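PDB 3AF6: transcription termination factor FttA from Pyrococcus horikoshii, which probably terminates transcription by cutting nascent RNA at the polymerase exit channel, acting as a two-zinc nuclease of the metallo-beta-lactamase superfamily. Local coordinates for residues A[20-25]-A[33-38]; A[237-242]-A[645-650]; A[410-415]-A[544-549]. All blocks are in the same frame, centred on the assembly; numbering follows the deposited sequence.

Contact 1. Residues A[20-25]-A[33-38]; sequences AVVNQM and TEIEFE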
ATOM      1  N   ALA A  20      20.978  31.586   2.762  1.00105.11           N
ATOM      2  CA  ALA A  20      22.114  32.288   3.343  1.00106.30           C
ATOM      3  C   ALA A  20      23.198  31.318   3.802  1.00107.44           C
ATOM      4  O   ALA A  20      24.351  31.707   3.985  1.00107.52           O
ATOM      5  CB  ALA A  20      21.652  33.141   4.509  1.00105.76           C
ATOM      6  N   VAL A  21      22.827  30.056   3.988  1.00108.99           N
ATOM      7  CA  VAL A  21      23.778  29.046   4.434  1.00110.62           C
ATOM      8  C   VAL A  21      24.172  28.119   3.291  1.00111.86           C
ATOM      9  O   VAL A  21      25.236  27.503   3.323  1.00111.89           O
ATOM     10  CB  VAL A  21      23.199  28.202   5.593  1.00110.49           C
ATOM     11  CG1 VAL A  21      21.989  27.428   5.116  1.00111.26           C
ATOM     12  CG2 VAL A  21      24.258  27.259   6.136  1.00110.00           C
ATOM     13  N   VAL A  22      23.308  28.018   2.285  1.00113.35           N
ATOM     14  CA  VAL A  22      23.588  27.170   1.131  1.00114.82           C
ATOM     15  C   VAL A  22      24.606  27.877   0.238  1.00115.90           C
ATOM     16  O   VAL A  22      25.634  27.302  -0.122  1.00115.81           O
ATOM     17  CB  VAL A  22      22.304  26.877   0.323  1.00114.61           C
ATOM     18  CG1 VAL A  22      21.659  28.173  -0.116  1.00114.53           C
ATOM     19  CG2 VAL A  22      22.632  26.015  -0.883  1.00114.34           C
ATOM     20  N   ASN A  23      24.314  29.129  -0.109  1.00117.31           N
ATOM     21  CA  ASN A  23      25.209  29.933  -0.934  1.00118.45           C
ATOM     22  C   ASN A  23      26.415  30.312  -0.076  1.00119.45           C
ATOM     23  O   ASN A  23      27.101  31.296  -0.345  1.00119.76           O
ATOM     24  CB  ASN A  23      24.504  31.210  -1.417  1.00117.96           C
ATOM     25  CG  ASN A  23      23.511  30.951  -2.542  1.00118.04           C
ATOM     26  OD1 ASN A  23      23.883  30.491  -3.621  1.00118.04           O
ATOM     27  ND2 ASN A  23      22.243  31.256  -2.295  1.00117.90           N
ATOM     28  N   GLN A  24      26.658  29.520   0.964  1.00120.47           N
ATOM     29  CA  GLN A  24      27.764  29.762   1.879  1.00121.78           C
ATOM     30  C   GLN A  24      28.567  28.478   2.062  1.00122.54           C
ATOM     31  O   GLN A  24      29.533  28.445   2.823  1.00122.41           O
ATOM     32  CB  GLN A  24      27.225  30.223   3.235  1.00122.29           C
ATOM     33  CG  GLN A  24      28.098  31.237   3.958  1.00122.93           C
ATOM     34  CD  GLN A  24      28.031  32.620   3.326  1.00123.47           C
ATOM     35  OE1 GLN A  24      26.956  33.212   3.215  1.00123.37           O
ATOM     36  NE2 GLN A  24      29.182  33.141   2.913  1.00123.28           N
ATOM     37  N   MET A  25      28.157  27.421   1.368  1.00123.54           N
ATOM     38  CA  MET A  25      28.837  26.133   1.461  1.00124.39           C
ATOM     39  C   MET A  25      29.016  25.502   0.087  1.00125.22           C
ATOM     40  O   MET A  25      29.280  24.306  -0.022  1.00125.50           O
ATOM     41  CB  MET A  25      28.047  25.175   2.356  1.00124.30           C
ATOM     42  CG  MET A  25      27.786  25.698   3.758  1.00124.72           C
ATOM     43  SD  MET A  25      26.988  24.474   4.821  1.00125.10           S
ATOM     44  CE  MET A  25      25.275  24.627   4.304  1.00125.45           C
ATOM     45  N   THR A  33      20.602  28.994  -9.446  1.00114.15           N
ATOM     46  CA  THR A  33      19.505  29.745 -10.041  1.00111.50           C
ATOM     47  C   THR A  33      18.300  29.890  -9.114  1.00109.21           C
ATOM     48  O   THR A  33      17.666  30.945  -9.073  1.00109.22           O
ATOM     49  CB  THR A  33      19.046  29.092 -11.363  1.00111.94           C
ATOM     50  OG1 THR A  33      18.702  27.720 -11.132  1.00112.11           O
ATOM     51  CG2 THR A  33      20.159  29.157 -12.396  1.00112.12           C
ATOM     52  N   GLU A  34      17.984  28.834  -8.372  1.00106.22           N
ATOM     53  CA  GLU A  34      16.852  28.873  -7.454  1.00102.36           C
ATOM     54  C   GLU A  34      16.922  27.788  -6.398  1.00 99.35           C
ATOM     55  O   GLU A  34      17.558  26.752  -6.590  1.00 98.78           O
ATOM     56  CB  GLU A  34      15.531  28.727  -8.215  1.00102.64           C
ATOM     57  CG  GLU A  34      14.301  28.780  -7.313  1.00102.52           C
ATOM     58  CD  GLU A  34      13.015  28.427  -8.034  1.00102.34           C
ATOM     59  OE1 GLU A  34      11.943  28.491  -7.399  1.00102.17           O
ATOM     60  OE2 GLU A  34      13.075  28.083  -9.232  1.00102.36           O
ATOM     61  N   ILE A  35      16.254  28.044  -5.278  1.00 95.97           N
ATOM     62  CA  ILE A  35      16.186  27.103  -4.170  1.00 92.13           C
ATOM     63  C   ILE A  35      14.774  27.189  -3.612  1.00 88.83           C
ATOM     64  O   ILE A  35      14.415  28.165  -2.957  1.00 88.76           O
ATOM     65  CB  ILE A  35      17.197  27.455  -3.062  1.00 92.52           C
ATOM     66  CG1 ILE A  35      18.610  27.470  -3.642  1.00 93.26           C
ATOM     67  CG2 ILE A  35      17.124  26.430  -1.943  1.00 92.15           C
ATOM     68  CD1 ILE A  35      19.680  27.824  -2.637  1.00 94.24           C
ATOM     69  N   GLU A  36      13.974  26.170  -3.893  1.00 84.90           N
ATOM     70  CA  GLU A  36      12.594  26.124  -3.429  1.00 81.28           C
ATOM     71  C   GLU A  36      12.309  24.825  -2.686  1.00 77.53           C
ATOM     72  O   GLU A  36      13.146  23.922  -2.650  1.00 77.46           O
ATOM     73  CB  GLU A  36      11.642  26.243  -4.621  1.00 82.93           C
ATOM     74  CG  GLU A  36      11.965  25.281  -5.757  1.00 86.11           C
ATOM     75  CD  GLU A  36      10.866  25.210  -6.805  1.00 88.49           C
ATOM     76  OE1 GLU A  36      10.359  26.283  -7.205  1.00 88.39           O
ATOM     77  OE2 GLU A  36      10.520  24.082  -7.231  1.00 89.03           O
ATOM     78  N   PHE A  37      11.124  24.739  -2.089  1.00 72.43           N
ATOM     79  CA  PHE A  37      10.719  23.538  -1.368  1.00 67.37           C
ATOM     80  C   PHE A  37       9.788  22.713  -2.245  1.00 66.81           C
ATOM     81  O   PHE A  37       8.835  23.241  -2.815  1.00 67.56           O
ATOM     82  CB  PHE A  37       9.990  23.902  -0.070  1.00 61.72           C
ATOM     83  CG  PHE A  37      10.899  24.112   1.108  1.00 56.08           C
ATOM     84  CD1 PHE A  37      11.736  23.094   1.548  1.00 53.74           C
ATOM     85  CD2 PHE A  37      10.897  25.316   1.800  1.00 54.10           C
ATOM     86  CE1 PHE A  37      12.557  23.272   2.664  1.00 52.24           C
ATOM     87  CE2 PHE A  37      11.713  25.501   2.914  1.00 51.80           C
ATOM     88  CZ  PHE A  37      12.543  24.479   3.346  1.00 50.20           C
ATOM     89  N   GLU A  38      10.081  21.426  -2.373  1.00 66.15           N
ATOM     90  CA  GLU A  38       9.243  20.519  -3.155  1.00 66.72           C
ATOM     91  C   GLU A  38       8.822  19.416  -2.208  1.00 65.76           C
ATOM     92  O   GLU A  38       9.616  18.530  -1.891  1.00 64.55           O
ATOM     93  CB  GLU A  38      10.017  19.919  -4.330  1.00 68.31           C
ATOM     94  CG  GLU A  38       9.806  20.650  -5.644  1.00 69.45           C
ATOM     95  CD  GLU A  38      10.552  20.001  -6.790  1.00 70.33           C
ATOM     96  OE1 GLU A  38      10.336  18.791  -7.044  1.00 68.65           O
ATOM     97  OE2 GLU A  38      11.353  20.710  -7.438  1.00 71.30           O
TER
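Ile35, on strand 32-38, reaches across to Val22 at the end of helix 11-22, and the two side chains meet tip to tip. From CB, which points at the helix, the chain of Ile35 runs on through CG1, set opposite the carbonyl carbon (chi1 -58°), and a fully extended chi2 of 179° carries the terminal methyl straight out to the helix. This methyl, CD1, does all the touching: it lies 3.2 Å from CG1 of Val22 and 3.9 Å from CG2 of Val22, facing the fork of the valine. At the margin, ND2 of Asn23 comes to 4.3 Å from Ile35 CD1, but its hydrogen bond is made with the carbonyl of Arg19, one turn back in the helix. Leu62 of helix 59-66 and Ile44 of strand 41-46 also pack on Val22, and Leu42 on Ile35; the Val22-Ile35 meeting is apolar and buried, with Asn23 at its exposed margin. This is the core of the KHa module: the first helix lies over the three-stranded mixed sheet, in the helix-strand-strand opening of a type II KH fold.

Contact 2. Residues A[237-242]-A[645-650]; sequences APEFQY and LDTIRL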
ATOM      1  N   ALA A 237     -17.784  13.963  12.863  1.00 31.53           N
ATOM      2  CA  ALA A 237     -17.035  14.327  14.068  1.00 30.52           C
ATOM      3  C   ALA A 237     -16.745  15.830  13.962  1.00 30.16           C
ATOM      4  O   ALA A 237     -16.157  16.286  12.987  1.00 33.09           O
ATOM      5  CB  ALA A 237     -15.738  13.536  14.156  1.00 26.43           C
ATOM      6  N   PRO A 238     -17.169  16.621  14.956  1.00 30.21           N
ATOM      7  CA  PRO A 238     -16.941  18.072  14.934  1.00 29.09           C
ATOM      8  C   PRO A 238     -15.514  18.464  14.567  1.00 29.06           C
ATOM      9  O   PRO A 238     -15.292  19.322  13.715  1.00 27.26           O
ATOM     10  CB  PRO A 238     -17.286  18.499  16.357  1.00 30.37           C
ATOM     11  CG  PRO A 238     -18.284  17.485  16.794  1.00 30.21           C
ATOM     12  CD  PRO A 238     -17.740  16.198  16.247  1.00 30.02           C
ATOM     13  N   GLU A 239     -14.550  17.829  15.227  1.00 29.58           N
ATOM     14  CA  GLU A 239     -13.140  18.111  15.000  1.00 29.15           C
ATOM     15  C   GLU A 239     -12.704  17.824  13.572  1.00 30.30           C
ATOM     16  O   GLU A 239     -11.926  18.586  13.000  1.00 31.50           O
ATOM     17  CB  GLU A 239     -12.285  17.299  15.961  1.00 28.49           C
ATOM     18  CG  GLU A 239     -12.583  15.825  15.912  1.00 30.03           C
ATOM     19  CD  GLU A 239     -13.612  15.418  16.925  1.00 30.24           C
ATOM     20  OE1 GLU A 239     -13.245  14.676  17.852  1.00 31.44           O
ATOM     21  OE2 GLU A 239     -14.777  15.838  16.809  1.00 32.98           O
ATOM     22  N   PHE A 240     -13.199  16.726  13.002  1.00 30.06           N
ATOM     23  CA  PHE A 240     -12.854  16.357  11.634  1.00 30.01           C
ATOM     24  C   PHE A 240     -13.515  17.316  10.640  1.00 32.16           C
ATOM     25  O   PHE A 240     -12.862  17.764   9.691  1.00 32.65           O
ATOM     26  CB  PHE A 240     -13.249  14.900  11.354  1.00 30.71           C
ATOM     27  CG  PHE A 240     -12.777  14.383  10.017  1.00 31.89           C
ATOM     28  CD1 PHE A 240     -11.532  14.746   9.509  1.00 33.05           C
ATOM     29  CD2 PHE A 240     -13.572  13.517   9.271  1.00 32.23           C
ATOM     30  CE1 PHE A 240     -11.088  14.251   8.270  1.00 35.51           C
ATOM     31  CE2 PHE A 240     -13.139  13.018   8.036  1.00 32.01           C
ATOM     32  CZ  PHE A 240     -11.898  13.385   7.535  1.00 33.02           C
ATOM     33  N   GLN A 241     -14.792  17.645  10.848  1.00 32.39           N
ATOM     34  CA  GLN A 241     -15.465  18.604   9.960  1.00 34.76           C
ATOM     35  C   GLN A 241     -14.692  19.924  10.042  1.00 34.86           C
ATOM     36  O   GLN A 241     -14.476  20.605   9.036  1.00 33.73           O
ATOM     37  CB  GLN A 241     -16.919  18.865  10.387  1.00 36.93           C
ATOM     38  CG  GLN A 241     -17.978  17.889   9.857  1.00 43.13           C
ATOM     39  CD  GLN A 241     -18.176  17.975   8.335  1.00 47.38           C
ATOM     40  OE1 GLN A 241     -18.431  19.054   7.779  1.00 50.33           O
ATOM     41  NE2 GLN A 241     -18.074  16.830   7.663  1.00 47.03           N
ATOM     42  N   TYR A 242     -14.261  20.280  11.245  1.00 34.55           N
ATOM     43  CA  TYR A 242     -13.525  21.526  11.402  1.00 36.78           C
ATOM     44  C   TYR A 242     -12.179  21.499  10.684  1.00 37.73           C
ATOM     45  O   TYR A 242     -11.731  22.523  10.187  1.00 38.01           O
ATOM     46  CB  TYR A 242     -13.335  21.865  12.886  1.00 36.75           C
ATOM     47  CG  TYR A 242     -12.451  23.070  13.124  1.00 37.85           C
ATOM     48  CD1 TYR A 242     -11.063  22.930  13.273  1.00 37.60           C
ATOM     49  CD2 TYR A 242     -12.990  24.359  13.158  1.00 37.73           C
ATOM     50  CE1 TYR A 242     -10.244  24.042  13.446  1.00 36.02           C
ATOM     51  CE2 TYR A 242     -12.171  25.476  13.325  1.00 36.67           C
ATOM     52  CZ  TYR A 242     -10.805  25.310  13.470  1.00 36.06           C
ATOM     53  OH  TYR A 242     -10.002  26.420  13.646  1.00 38.94           O
ATOM     54  N   LEU A 645     -14.524   7.889  17.973  1.00 29.43           N
ATOM     55  CA  LEU A 645     -14.987   9.145  18.561  1.00 30.60           C
ATOM     56  C   LEU A 645     -14.457   9.365  19.966  1.00 32.55           C
ATOM     57  O   LEU A 645     -14.814  10.348  20.630  1.00 33.42           O
ATOM     58  CB  LEU A 645     -16.522   9.249  18.537  1.00 27.90           C
ATOM     59  CG  LEU A 645     -17.083   9.086  17.116  1.00 29.29           C
ATOM     60  CD1 LEU A 645     -18.597   9.140  17.124  1.00 31.21           C
ATOM     61  CD2 LEU A 645     -16.503  10.164  16.217  1.00 24.35           C
ATOM     62  N   ASP A 646     -13.619   8.438  20.425  1.00 31.56           N
ATOM     63  CA  ASP A 646     -12.946   8.598  21.711  1.00 30.50           C
ATOM     64  C   ASP A 646     -11.719   9.409  21.290  1.00 31.29           C
ATOM     65  O   ASP A 646     -11.224   9.242  20.165  1.00 31.19           O
ATOM     66  CB  ASP A 646     -12.443   7.259  22.244  1.00 31.34           C
ATOM     67  CG  ASP A 646     -13.317   6.673  23.331  1.00 33.60           C
ATOM     68  OD1 ASP A 646     -13.196   5.454  23.556  1.00 36.05           O
ATOM     69  OD2 ASP A 646     -14.100   7.402  23.971  1.00 35.55           O
ATOM     70  N   THR A 647     -11.245  10.308  22.143  1.00 31.73           N
ATOM     71  CA  THR A 647     -10.033  11.059  21.824  1.00 32.42           C
ATOM     72  C   THR A 647      -9.095  10.901  23.010  1.00 33.53           C
ATOM     73  O   THR A 647      -9.473  11.173  24.145  1.00 34.46           O
ATOM     74  CB  THR A 647     -10.281  12.566  21.599  1.00 32.09           C
ATOM     75  OG1 THR A 647     -11.137  12.751  20.468  1.00 33.12           O
ATOM     76  CG2 THR A 647      -8.953  13.288  21.333  1.00 28.91           C
ATOM     77  N   ILE A 648      -7.878  10.441  22.744  1.00 34.11           N
ATOM     78  CA  ILE A 648      -6.895  10.251  23.796  1.00 34.81           C
ATOM     79  C   ILE A 648      -5.787  11.279  23.726  1.00 35.14           C
ATOM     80  O   ILE A 648      -5.021  11.314  22.774  1.00 37.55           O
ATOM     81  CB  ILE A 648      -6.264   8.848  23.731  1.00 35.42           C
ATOM     82  CG1 ILE A 648      -7.355   7.783  23.886  1.00 33.90           C
ATOM     83  CG2 ILE A 648      -5.218   8.702  24.834  1.00 35.91           C
ATOM     84  CD1 ILE A 648      -6.855   6.388  23.778  1.00 34.49           C
ATOM     85  N   ARG A 649      -5.722  12.123  24.745  1.00 37.01           N
ATOM     86  CA  ARG A 649      -4.711  13.161  24.843  1.00 37.25           C
ATOM     87  C   ARG A 649      -3.425  12.432  25.228  1.00 39.45           C
ATOM     88  O   ARG A 649      -3.328  11.870  26.316  1.00 41.48           O
ATOM     89  CB  ARG A 649      -5.146  14.156  25.924  1.00 36.75           C
ATOM     90  CG  ARG A 649      -4.520  15.547  25.864  1.00 36.42           C
ATOM     91  CD  ARG A 649      -3.287  15.597  26.692  1.00 35.01           C
ATOM     92  NE  ARG A 649      -2.669  16.919  26.768  1.00 39.60           N
ATOM     93  CZ  ARG A 649      -3.195  17.981  27.374  1.00 39.72           C
ATOM     94  NH1 ARG A 649      -2.528  19.125  27.396  1.00 35.98           N
ATOM     95  NH2 ARG A 649      -4.390  17.909  27.940  1.00 42.20           N
ATOM     96  N   LEU A 650      -2.450  12.413  24.324  1.00 41.25           N
ATOM     97  CA  LEU A 650      -1.182  11.735  24.575  1.00 41.59           C
ATOM     98  C   LEU A 650      -0.217  12.555  25.418  1.00 44.12           C
ATOM     99  O   LEU A 650       0.733  12.016  25.988  1.00 45.42           O
ATOM    100  CB  LEU A 650      -0.513  11.369  23.256  1.00 40.43           C
ATOM    101  CG  LEU A 650      -1.273  10.373  22.387  1.00 38.65           C
ATOM    102  CD1 LEU A 650      -0.376   9.963  21.228  1.00 37.12           C
ATOM    103  CD2 LEU A 650      -1.678   9.159  23.211  1.00 35.78           C
TER
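Leu645 and Ala237 make the apolar half of this small contact; Glu239, next in buried surface, belongs to a polar half with Thr647. Leu645 buries the most surface of the three. Its CG swings to the side of its own N (chi1 -56°) and chi2 is extended, which carries one methyl, CD2, over to the alanine: CD2 of Leu645 lies 4.0 Å from CB of Ala237. The backbone of Leu645 has a positive phi of 79°, a left-handed turn conformation just ahead of strand 647-649. Ala237 occupies the N-cap position of helix 238-245. Its carbonyl oxygen receives the N-H of Gln241, while its methyl points at the C-terminal segment and also touches Leu194.

The polar half is looser. Glu239, in the first turn of the helix, bends at chi2 and runs past Thr647 in the opposite direction. The nearest atoms, OE1 of Glu239 and OG1 of Thr647, are 3.9 Å apart, a meeting of polar groups rather than a bond. The threonine hydroxyl is instead hydrogen-bonded to the hydroxyl of Thr192, and Glu239 itself packs against that residue.

Strand 647-649, close to the C-terminus, is the outermost strand of a seven-stranded mixed sheet, paired antiparallel with strand 189-193; the backbone bonds of Leu645 to Gly193 and Ile648 to Ile191 hold it there. Helix 238-245 therefore starts beside this sheet edge, its first turn meeting both this edge strand and strand 189-193, while from the strand's other face Ile648 packs on strand 613-617.

Contact 3. Residues A[410-415]-A[544-549]; sequences KRLIEV and SIIFVS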
ATOM      1  N   LYS A 410       0.008 -27.983   3.979  1.00 55.50           N
ATOM      2  CA  LYS A 410      -0.295 -29.382   3.761  1.00 57.13           C
ATOM      3  C   LYS A 410      -1.785 -29.646   3.634  1.00 57.07           C
ATOM      4  O   LYS A 410      -2.201 -30.531   2.886  1.00 58.56           O
ATOM      5  CB  LYS A 410       0.300 -30.236   4.882  1.00 58.49           C
ATOM      6  CG  LYS A 410       1.829 -30.216   4.922  1.00 59.50           C
ATOM      7  CD  LYS A 410       2.366 -31.329   5.797  1.00 62.33           C
ATOM      8  CE  LYS A 410       3.881 -31.271   5.925  1.00 63.31           C
ATOM      9  NZ  LYS A 410       4.385 -32.452   6.684  1.00 63.73           N
ATOM     10  N   ARG A 411      -2.591 -28.876   4.358  1.00 56.49           N
ATOM     11  CA  ARG A 411      -4.039 -29.043   4.318  1.00 53.96           C
ATOM     12  C   ARG A 411      -4.572 -28.537   2.974  1.00 50.96           C
ATOM     13  O   ARG A 411      -5.497 -29.103   2.410  1.00 48.08           O
ATOM     14  CB  ARG A 411      -4.684 -28.268   5.468  1.00 56.67           C
ATOM     15  CG  ARG A 411      -6.083 -28.736   5.827  1.00 62.79           C
ATOM     16  CD  ARG A 411      -6.082 -29.706   7.007  1.00 65.56           C
ATOM     17  NE  ARG A 411      -5.792 -29.029   8.270  1.00 68.06           N
ATOM     18  CZ  ARG A 411      -5.824 -29.615   9.465  1.00 70.02           C
ATOM     19  NH1 ARG A 411      -6.135 -30.902   9.579  1.00 69.38           N
ATOM     20  NH2 ARG A 411      -5.546 -28.910  10.555  1.00 71.14           N
ATOM     21  N   LEU A 412      -3.968 -27.471   2.467  1.00 49.46           N
ATOM     22  CA  LEU A 412      -4.375 -26.900   1.193  1.00 49.70           C
ATOM     23  C   LEU A 412      -4.162 -27.891   0.047  1.00 51.23           C
ATOM     24  O   LEU A 412      -5.008 -28.024  -0.837  1.00 51.11           O
ATOM     25  CB  LEU A 412      -3.588 -25.616   0.915  1.00 48.19           C
ATOM     26  CG  LEU A 412      -3.813 -24.995  -0.467  1.00 48.47           C
ATOM     27  CD1 LEU A 412      -5.253 -24.531  -0.579  1.00 48.59           C
ATOM     28  CD2 LEU A 412      -2.865 -23.836  -0.691  1.00 48.84           C
ATOM     29  N   ILE A 413      -3.020 -28.571   0.057  1.00 52.97           N
ATOM     30  CA  ILE A 413      -2.697 -29.554  -0.973  1.00 53.85           C
ATOM     31  C   ILE A 413      -3.600 -30.762  -0.815  1.00 54.72           C
ATOM     32  O   ILE A 413      -3.993 -31.396  -1.794  1.00 53.60           O
ATOM     33  CB  ILE A 413      -1.242 -30.028  -0.856  1.00 53.59           C
ATOM     34  CG1 ILE A 413      -0.299 -28.889  -1.223  1.00 56.40           C
ATOM     35  CG2 ILE A 413      -1.011 -31.215  -1.748  1.00 53.56           C
ATOM     36  CD1 ILE A 413      -0.585 -28.292  -2.590  1.00 57.72           C
ATOM     37  N   GLU A 414      -3.917 -31.063   0.437  1.00 55.89           N
ATOM     38  CA  GLU A 414      -4.765 -32.185   0.783  1.00 58.71           C
ATOM     39  C   GLU A 414      -6.151 -31.997   0.185  1.00 60.28           C
ATOM     40  O   GLU A 414      -6.588 -32.799  -0.642  1.00 61.85           O
ATOM     41  CB  GLU A 414      -4.840 -32.296   2.302  1.00 59.94           C
ATOM     42  CG  GLU A 414      -5.725 -33.391   2.835  1.00 65.39           C
ATOM     43  CD  GLU A 414      -5.616 -33.511   4.347  1.00 69.08           C
ATOM     44  OE1 GLU A 414      -6.372 -34.310   4.943  1.00 70.64           O
ATOM     45  OE2 GLU A 414      -4.765 -32.808   4.941  1.00 71.03           O
ATOM     46  N   VAL A 415      -6.829 -30.925   0.590  1.00 61.06           N
ATOM     47  CA  VAL A 415      -8.173 -30.619   0.100  1.00 59.76           C
ATOM     48  C   VAL A 415      -8.261 -30.604  -1.427  1.00 60.07           C
ATOM     49  O   VAL A 415      -9.241 -31.081  -2.001  1.00 58.94           O
ATOM     50  CB  VAL A 415      -8.668 -29.256   0.656  1.00 58.46           C
ATOM     51  CG1 VAL A 415      -9.942 -28.816  -0.065  1.00 56.30           C
ATOM     52  CG2 VAL A 415      -8.932 -29.383   2.147  1.00 56.70           C
ATOM     53  N   SER A 544     -15.066 -27.425  -4.149  1.00 56.78           N
ATOM     54  CA  SER A 544     -14.676 -27.004  -2.815  1.00 53.99           C
ATOM     55  C   SER A 544     -14.365 -25.518  -2.750  1.00 51.21           C
ATOM     56  O   SER A 544     -13.904 -24.917  -3.727  1.00 48.48           O
ATOM     57  CB  SER A 544     -13.450 -27.795  -2.341  1.00 53.81           C
ATOM     58  OG  SER A 544     -13.835 -29.020  -1.740  1.00 56.10           O
ATOM     59  N   ILE A 545     -14.634 -24.925  -1.594  1.00 48.51           N
ATOM     60  CA  ILE A 545     -14.327 -23.520  -1.387  1.00 47.05           C
ATOM     61  C   ILE A 545     -13.416 -23.443  -0.159  1.00 46.50           C
ATOM     62  O   ILE A 545     -13.684 -24.069   0.866  1.00 45.87           O
ATOM     63  CB  ILE A 545     -15.615 -22.672  -1.193  1.00 45.14           C
ATOM     64  CG1 ILE A 545     -15.259 -21.188  -1.275  1.00 45.09           C
ATOM     65  CG2 ILE A 545     -16.290 -23.011   0.132  1.00 43.32           C
ATOM     66  CD1 ILE A 545     -16.456 -20.264  -1.247  1.00 46.68           C
ATOM     67  N   ILE A 546     -12.324 -22.698  -0.280  1.00 47.07           N
ATOM     68  CA  ILE A 546     -11.365 -22.563   0.810  1.00 47.57           C
ATOM     69  C   ILE A 546     -11.133 -21.101   1.190  1.00 47.45           C
ATOM     70  O   ILE A 546     -10.659 -20.306   0.379  1.00 48.82           O
ATOM     71  CB  ILE A 546      -9.994 -23.180   0.414  1.00 49.22           C
ATOM     72  CG1 ILE A 546     -10.159 -24.656   0.048  1.00 49.39           C
ATOM     73  CG2 ILE A 546      -9.008 -23.039   1.558  1.00 48.08           C
ATOM     74  CD1 ILE A 546      -8.901 -25.279  -0.517  1.00 52.08           C
ATOM     75  N   PHE A 547     -11.464 -20.743   2.420  1.00 47.17           N
ATOM     76  CA  PHE A 547     -11.239 -19.372   2.871  1.00 48.50           C
ATOM     77  C   PHE A 547      -9.833 -19.323   3.448  1.00 49.33           C
ATOM     78  O   PHE A 547      -9.473 -20.142   4.298  1.00 49.45           O
ATOM     79  CB  PHE A 547     -12.282 -18.965   3.926  1.00 47.39           C
ATOM     80  CG  PHE A 547     -13.675 -18.845   3.371  1.00 47.28           C
ATOM     81  CD1 PHE A 547     -13.998 -17.810   2.492  1.00 46.34           C
ATOM     82  CD2 PHE A 547     -14.642 -19.804   3.660  1.00 46.34           C
ATOM     83  CE1 PHE A 547     -15.263 -17.736   1.903  1.00 46.17           C
ATOM     84  CE2 PHE A 547     -15.904 -19.737   3.078  1.00 45.55           C
ATOM     85  CZ  PHE A 547     -16.213 -18.700   2.196  1.00 46.64           C
ATOM     86  N   VAL A 548      -9.035 -18.377   2.959  1.00 49.05           N
ATOM     87  CA  VAL A 548      -7.657 -18.224   3.403  1.00 50.15           C
ATOM     88  C   VAL A 548      -7.430 -16.816   3.926  1.00 51.91           C
ATOM     89  O   VAL A 548      -6.302 -16.325   3.978  1.00 53.44           O
ATOM     90  CB  VAL A 548      -6.672 -18.486   2.248  1.00 49.27           C
ATOM     91  CG1 VAL A 548      -6.850 -19.898   1.719  1.00 48.48           C
ATOM     92  CG2 VAL A 548      -6.892 -17.464   1.144  1.00 47.76           C
ATOM     93  N   SER A 549      -8.518 -16.161   4.301  1.00 53.35           N
ATOM     94  CA  SER A 549      -8.435 -14.816   4.833  1.00 54.60           C
ATOM     95  C   SER A 549      -9.567 -14.568   5.810  1.00 55.72           C
ATOM     96  O   SER A 549     -10.571 -15.289   5.828  1.00 55.34           O
ATOM     97  CB  SER A 549      -8.487 -13.785   3.703  1.00 54.19           C
ATOM     98  OG  SER A 549      -9.711 -13.858   3.000  1.00 57.21           O
TER
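Val415 and Leu412, one turn apart on helix 405-420, converge on a single methyl of the strand, CD1 of Ile546. From Val415 it is CG1 that approaches, tip to tip, 3.7 Å from CD1 of Ile546. From Leu412 the CD1 branch comes in at about a right angle, again with 3.7 Å between CD1 of Leu412 and CD1 of Ile546. Two torsions set this up: Leu412 holds CG anti to its own N (chi1 174°), while Ile546 turns CG1 to the side of its backbone N and continues extended, placing its end methyl between the two helix residues. All three are buried. Further apolar groups surround them: Val439 of helix 435-447 and Phe591 pack on Leu412, and Val426 of strand 425-429 on Ile546.

The packing is looser toward Ser544, whose OG lies 4.2 Å from CG1 of Val415 and makes no bond to 410-415. That hydroxyl is hydrogen-bonded to OG1 of Thr419, one turn further along the helix, which also bonds to the carbonyl oxygen of Val415. The outer face of the helix is different again: Lys410 and Glu414 are exposed and take no part, and Ile545 on the strand turns its side chain away from the helix, into the other side of the sheet.

Segment 410-415 of the helix runs nearly antiparallel to strand 544-547 (167°), with 10.6 Å between their axes at closest approach, as expected of a helix covering a parallel sheet. No hydrogen bond or salt bridge crosses between the two segments, so the layers are joined by the shapes of branched aliphatic side chains, while the buried hydroxyl of Ser544 finds its partner in Thr419, on the helix's next turn.

In the fold
The three contacts belong to three parts of the protein and share no sheet. Contact 1 comes first along the chain, in the KHa module, and closes before contact 2 opens; contact 3 is nested in the loop that contact 2 closes. That nesting reflects the architecture: the beta-CASP region, with its parallel sheet, is inserted into the metallo-beta-lactamase region, whose N- and C-terminal portions meet at contact 2. Centres lie 39 Å apart for contacts 1 and 2, 43 Å for contacts 2 and 3, and 60 Å for contacts 1 and 3, which lie on opposite sides of the chain's centre. All three are away from the zinc site.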